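Long-range contacts in type II secretion ATPase XpsE (Xanthomonas campestris, PDB 2D28), which belongs to the ATPases of bacterial type II secretion systems and is represented here by its N-terminal domain: residues R9-L14 with G38-L43; Q84-R89 with D120-A125. The protein carries 1 engineered substitution. All blocks are in the same frame, centred on the assembly; numbering follows the deposited sequence.

Contact 1: residues R9-L14 with G38-L43; sequences RIVEAL and GLLALL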
loop_
_atom_site.group_PDB
_atom_site.type_symbol
_atom_site.label_atom_id
_atom_site.label_comp_id
_atom_site.label_asym_id
_atom_site.label_seq_id
_atom_site.Cartn_x
_atom_site.Cartn_y
_atom_site.Cartn_z
ATOM N N ARG A 9 6.373 -2.703 13.470
ATOM C CA ARG A 9 5.388 -3.631 14.001
ATOM C C ARG A 9 5.085 -4.624 12.900
ATOM O O ARG A 9 4.763 -5.778 13.153
ATOM C CB ARG A 9 4.116 -2.863 14.411
ATOM C CG ARG A 9 4.284 -1.999 15.675
ATOM C CD ARG A 9 2.945 -2.080 16.551
ATOM N NE ARG A 9 2.196 -1.097 15.949
ATOM C CZ ARG A 9 0.936 -0.964 15.604
ATOM N NH1 ARG A 9 -0.142 -1.666 15.944
ATOM N NH2 ARG A 9 0.790 0.113 14.877
ATOM N N ILE A 10 5.107 -4.163 11.654
ATOM C CA ILE A 10 4.844 -5.037 10.498
ATOM C C ILE A 10 6.015 -6.067 10.324
ATOM O O ILE A 10 5.772 -7.249 10.126
ATOM C CB ILE A 10 4.587 -4.228 9.194
ATOM C CG1 ILE A 10 3.246 -3.536 9.295
ATOM C CG2 ILE A 10 4.565 -5.134 8.004
ATOM C CD1 ILE A 10 2.968 -2.400 8.342
ATOM N N VAL A 11 7.233 -5.598 10.352
ATOM C CA VAL A 11 8.371 -6.492 10.353
ATOM C C VAL A 11 8.299 -7.513 11.489
ATOM O O VAL A 11 8.515 -8.693 11.276
ATOM C CB VAL A 11 9.702 -5.714 10.440
ATOM C CG1 VAL A 11 10.887 -6.682 10.609
ATOM C CG2 VAL A 11 9.912 -4.932 9.190
ATOM N N GLU A 12 7.970 -7.074 12.716
ATOM C CA GLU A 12 7.861 -7.993 13.820
ATOM C C GLU A 12 6.760 -9.050 13.589
ATOM O O GLU A 12 6.915 -10.216 13.896
ATOM C CB GLU A 12 7.557 -7.206 15.107
ATOM C CG GLU A 12 6.939 -8.105 16.168
ATOM C CD GLU A 12 6.365 -7.337 17.354
ATOM O OE1 GLU A 12 5.206 -6.812 17.262
ATOM O OE2 GLU A 12 7.089 -7.252 18.374
ATOM N N ALA A 13 5.621 -8.632 13.042
ATOM C CA ALA A 13 4.563 -9.531 12.737
ATOM C C ALA A 13 4.911 -10.503 11.568
ATOM O O ALA A 13 4.496 -11.654 11.587
ATOM C CB ALA A 13 3.269 -8.781 12.422
ATOM N N LEU A 14 5.635 -10.035 10.555
ATOM C CA LEU A 14 6.170 -10.927 9.530
ATOM C C LEU A 14 7.006 -12.098 10.121
ATOM O O LEU A 14 6.790 -13.279 9.761
ATOM C CB LEU A 14 7.027 -10.161 8.533
ATOM C CG LEU A 14 6.185 -9.365 7.520
ATOM C CD1 LEU A 14 7.083 -8.417 6.823
ATOM C CD2 LEU A 14 5.403 -10.271 6.517
ATOM N N GLY A 38 12.995 1.738 1.537
ATOM C CA GLY A 38 12.568 1.342 2.869
ATOM C C GLY A 38 12.889 -0.125 3.141
ATOM O O GLY A 38 13.186 -0.885 2.232
ATOM N N LEU A 39 12.797 -0.526 4.396
ATOM C CA LEU A 39 13.123 -1.904 4.763
ATOM C C LEU A 39 12.133 -2.853 4.098
ATOM O O LEU A 39 12.544 -3.843 3.461
ATOM C CB LEU A 39 13.173 -2.101 6.298
ATOM C CG LEU A 39 13.406 -3.526 6.804
ATOM C CD1 LEU A 39 14.640 -4.162 6.098
ATOM C CD2 LEU A 39 13.594 -3.484 8.286
ATOM N N LEU A 40 10.833 -2.572 4.207
ATOM C CA LEU A 40 9.861 -3.517 3.681
ATOM C C LEU A 40 9.916 -3.599 2.129
ATOM O O LEU A 40 9.783 -4.649 1.531
ATOM C CB LEU A 40 8.446 -3.129 4.102
ATOM C CG LEU A 40 8.159 -3.407 5.587
ATOM C CD1 LEU A 40 6.887 -2.692 6.005
ATOM C CD2 LEU A 40 8.015 -4.925 5.814
ATOM N N ALA A 41 10.087 -2.446 1.516
ATOM C CA ALA A 41 10.495 -2.315 0.073
ATOM C C ALA A 41 11.675 -3.183 -0.295
ATOM O O ALA A 41 11.596 -3.898 -1.263
ATOM C CB ALA A 41 10.828 -0.806 -0.232
ATOM N N LEU A 42 12.737 -3.176 0.498
ATOM C CA LEU A 42 13.943 -3.911 0.158
ATOM C C LEU A 42 13.680 -5.417 0.252
ATOM O O LEU A 42 14.065 -6.165 -0.653
ATOM C CB LEU A 42 15.080 -3.533 1.064
ATOM C CG LEU A 42 16.425 -4.197 0.807
ATOM C CD1 LEU A 42 16.924 -3.802 -0.585
ATOM C CD2 LEU A 42 17.396 -3.799 1.883
ATOM N N LEU A 43 12.986 -5.835 1.323
ATOM C CA LEU A 43 12.534 -7.218 1.478
ATOM C C LEU A 43 11.696 -7.707 0.331
ATOM O O LEU A 43 11.842 -8.847 -0.118
ATOM C CB LEU A 43 11.762 -7.410 2.830
ATOM C CG LEU A 43 12.583 -7.177 4.098
ATOM C CD1 LEU A 43 11.705 -7.073 5.338
ATOM C CD2 LEU A 43 13.634 -8.326 4.275
#
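Leu40 reaches across from helix 39-45 and sets its two methyl groups among Ile10, Val11 and Leu14. CD1 of Leu40 meets CG2 of Ile10 at 3.9 Å. CD2 of Leu40 mainly meets the other two, lying 3.8 Å from Leu14 CD1 and 3.9 Å from Val11 CG2, and it also lies near Ile10. The approaches differ. Ile10 and Leu40 meet almost squarely, Val11 and Leu40 run alongside, pointing opposite ways, and Leu14 comes in at a slant. Val11 sets CG1 anti to its backbone N (chi1 173°), which leaves CG2 beside that nitrogen and facing the leucines. This branch also touches Leu39, with Val11 CG2 4.1 Å from Leu39 CD2. Leu39 adds that single methyl at the margin and crosses Val11 almost squarely.

All of these contacts are apolar, and no hydrogen bond joins the two segments. The three first-helix residues sit at positions i, i+1 and i+4, so they form one continuous face. That face is held by regular helix bonds such as Leu14 N to Ile10 O, 2.8 Å. On the other side Gly38 is the N-cap residue, and Leu39 and Leu40 are the first two residues of the helix. The axes of the short segments approach to 11.4 Å at 39°, a wide spacing bridged by the branched side chains from both helices. Farther out, Ile10 and Leu14 also rest on helix 51-62, through Val61 and Thr57. Leu40 in addition touches Glu7 and Tyr114.

Ile10, Leu14 and Leu40 are buried, and the contact is plain hydrophobic helix-helix packing. It joins helix 6-16 to the start of helix 39-45 within the helical N-terminal part of this secretion ATPase fragment, where helix 51-62 packs alongside.

Contact 2: residues Q84-R89 with D120-A125; sequences QGLSLR and DAVRLA
The chain at Gly85 passes the last residue of the 120-125 segment closely, with the CA atoms of Gly85 and Ala125 4.7 Å apart. Gly85 has a positive phi of 91° at this close approach. The carbonyl oxygens of Gln84 and Ala125 also lie near each other, but both are acceptors and no bond links them.

Ala125 points its CB at the loop 84-87, where it lies 3.6 Å from Gly85 O. Leu86 covers the same methyl from the next position. Its CD2 is 4.1 Å from Ala125 CB, while CD1 reaches one helical turn back to Val122 CG1 at 4.3 Å. Leu86 holds CG anti to its carbonyl carbon, beside the backbone N (chi1 -56°), and its branched end comes closer to the helix than its CB direction suggests. Leu86 also touches Leu91 and Pro98. Val122 is buried and packs on Phe90, Leu96 and Leu130. Within the helix Arg123 NH1 bonds Asp120 OD1 at 2.9 Å in a salt bridge. OD1 lies in the guanidinium plane (8° out), while NH1 comes to it from above the carboxylate plane (68° out).

Just beyond, Ser87 N-caps helix 88-94 through its OG and Phe90 N. This is a loop-on-helix contact at the surface of the MshEN domain, joining the approach to helix 88-94 with helix 116-126.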
loop_
_atom_site.group_PDB
_atom_site.type_symbol
_atom_site.label_atom_id
_atom_site.label_comp_id
_atom_site.label_asym_id
_atom_site.label_seq_id
_atom_site.Cartn_x
_atom_site.Cartn_y
_atom_site.Cartn_z
ATOM N N GLN A 84 -8.611 15.381 -7.864
ATOM C CA GLN A 84 -7.527 16.291 -8.249
ATOM C C GLN A 84 -6.233 15.922 -7.613
ATOM O O GLN A 84 -6.195 15.406 -6.505
ATOM C CB GLN A 84 -7.736 17.736 -7.699
ATOM C CG GLN A 84 -9.085 18.312 -7.833
ATOM C CD GLN A 84 -9.546 18.479 -9.283
ATOM O OE1 GLN A 84 -9.238 17.639 -10.146
ATOM N NE2 GLN A 84 -10.336 19.541 -9.541
ATOM N N GLY A 85 -5.169 16.322 -8.278
ATOM C CA GLY A 85 -3.887 16.453 -7.654
ATOM C C GLY A 85 -3.070 15.220 -7.731
ATOM O O GLY A 85 -1.947 15.278 -7.310
ATOM N N LEU A 86 -3.592 14.130 -8.311
ATOM C CA LEU A 86 -2.857 12.873 -8.453
ATOM C C LEU A 86 -2.593 12.586 -9.919
ATOM O O LEU A 86 -3.513 12.305 -10.682
ATOM C CB LEU A 86 -3.652 11.678 -7.852
ATOM C CG LEU A 86 -4.072 11.813 -6.363
ATOM C CD1 LEU A 86 -4.656 10.531 -5.838
ATOM C CD2 LEU A 86 -2.891 12.259 -5.491
ATOM N N SER A 87 -1.330 12.643 -10.298
ATOM C CA SER A 87 -0.974 12.345 -11.669
ATOM C C SER A 87 -0.923 10.837 -11.801
ATOM O O SER A 87 -0.780 10.095 -10.794
ATOM C CB SER A 87 0.395 12.912 -12.039
ATOM O OG SER A 87 1.379 12.424 -11.192
ATOM N N LEU A 88 -1.024 10.378 -13.045
ATOM C CA LEU A 88 -0.857 8.941 -13.308
ATOM C C LEU A 88 0.470 8.457 -12.795
ATOM O O LEU A 88 0.551 7.431 -12.150
ATOM C CB LEU A 88 -1.057 8.633 -14.784
ATOM C CG LEU A 88 -0.808 7.168 -15.194
ATOM C CD1 LEU A 88 -1.822 6.223 -14.480
ATOM C CD2 LEU A 88 -0.889 7.027 -16.703
ATOM N N ARG A 89 1.533 9.275 -13.004
ATOM C CA ARG A 89 2.855 8.942 -12.537
ATOM C C ARG A 89 2.904 8.733 -11.014
ATOM O O ARG A 89 3.520 7.841 -10.558
ATOM C CB ARG A 89 3.854 10.079 -12.891
ATOM C CG ARG A 89 5.322 9.739 -12.596
ATOM C CD ARG A 89 6.178 10.953 -12.299
ATOM N NE ARG A 89 5.647 11.611 -11.105
ATOM C CZ ARG A 89 5.964 11.308 -9.866
ATOM N NH1 ARG A 89 6.882 10.381 -9.620
ATOM N NH2 ARG A 89 5.359 11.949 -8.842
ATOM N N ASP A 120 -0.193 11.363 3.526
ATOM C CA ASP A 120 -0.343 12.803 3.745
ATOM C C ASP A 120 -0.250 13.598 2.421
ATOM O O ASP A 120 -0.999 14.549 2.217
ATOM C CB ASP A 120 0.607 13.295 4.833
ATOM C CG ASP A 120 0.212 12.824 6.205
ATOM O OD1 ASP A 120 -0.876 12.167 6.350
ATOM O OD2 ASP A 120 1.007 12.941 7.158
ATOM N N ALA A 121 0.576 13.139 1.485
ATOM C CA ALA A 121 0.592 13.692 0.105
ATOM C C ALA A 121 -0.766 13.586 -0.596
ATOM O O ALA A 121 -1.274 14.589 -1.194
ATOM C CB ALA A 121 1.718 13.029 -0.708
ATOM N N VAL A 122 -1.418 12.429 -0.447
ATOM C CA VAL A 122 -2.689 12.208 -1.100
ATOM C C VAL A 122 -3.750 13.068 -0.435
ATOM O O VAL A 122 -4.589 13.732 -1.129
ATOM C CB VAL A 122 -3.044 10.683 -1.103
ATOM C CG1 VAL A 122 -4.414 10.474 -1.571
ATOM C CG2 VAL A 122 -2.051 9.950 -1.986
ATOM N N ARG A 123 -3.691 13.134 0.882
ATOM C CA ARG A 123 -4.692 13.890 1.655
ATOM C C ARG A 123 -4.620 15.375 1.215
ATOM O O ARG A 123 -5.658 16.046 0.939
ATOM C CB ARG A 123 -4.415 13.774 3.190
ATOM C CG ARG A 123 -4.791 12.480 3.870
ATOM C CD ARG A 123 -4.331 12.321 5.266
ATOM N NE ARG A 123 -4.895 13.378 6.089
ATOM C CZ ARG A 123 -4.277 14.079 7.030
ATOM N NH1 ARG A 123 -3.047 13.847 7.417
ATOM N NH2 ARG A 123 -4.962 15.069 7.598
ATOM N N LEU A 124 -3.389 15.886 1.112
ATOM C CA LEU A 124 -3.179 17.311 0.786
ATOM C C LEU A 124 -3.544 17.610 -0.677
ATOM O O LEU A 124 -4.200 18.637 -0.984
ATOM C CB LEU A 124 -1.725 17.727 1.016
ATOM C CG LEU A 124 -1.413 19.236 0.752
ATOM C CD1 LEU A 124 -2.261 20.169 1.720
ATOM C CD2 LEU A 124 0.069 19.549 0.983
ATOM N N ALA A 125 -3.145 16.714 -1.573
ATOM C CA ALA A 125 -3.349 16.955 -3.010
ATOM C C ALA A 125 -4.816 16.850 -3.388
ATOM O O ALA A 125 -5.290 17.623 -4.257
ATOM C CB ALA A 125 -2.516 16.019 -3.867
#

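In the fold
The chain's centre falls between contacts 1 and 2, whose own centres are 25 Å apart. Their nearest atoms are about 15 Å from each other, so they do not touch. Both segments of contact 1 come earlier in the chain than either segment of contact 2. Contact 1 is a buried packing of two helices in the N-terminal helical part. Contact 2 lies at the surface, where a loop meets a helix near the mixed three-stranded sheet. Both segments of contact 2 fall in the MshEN range. Each contact holds together its own part of the fragment; neither bridges the two.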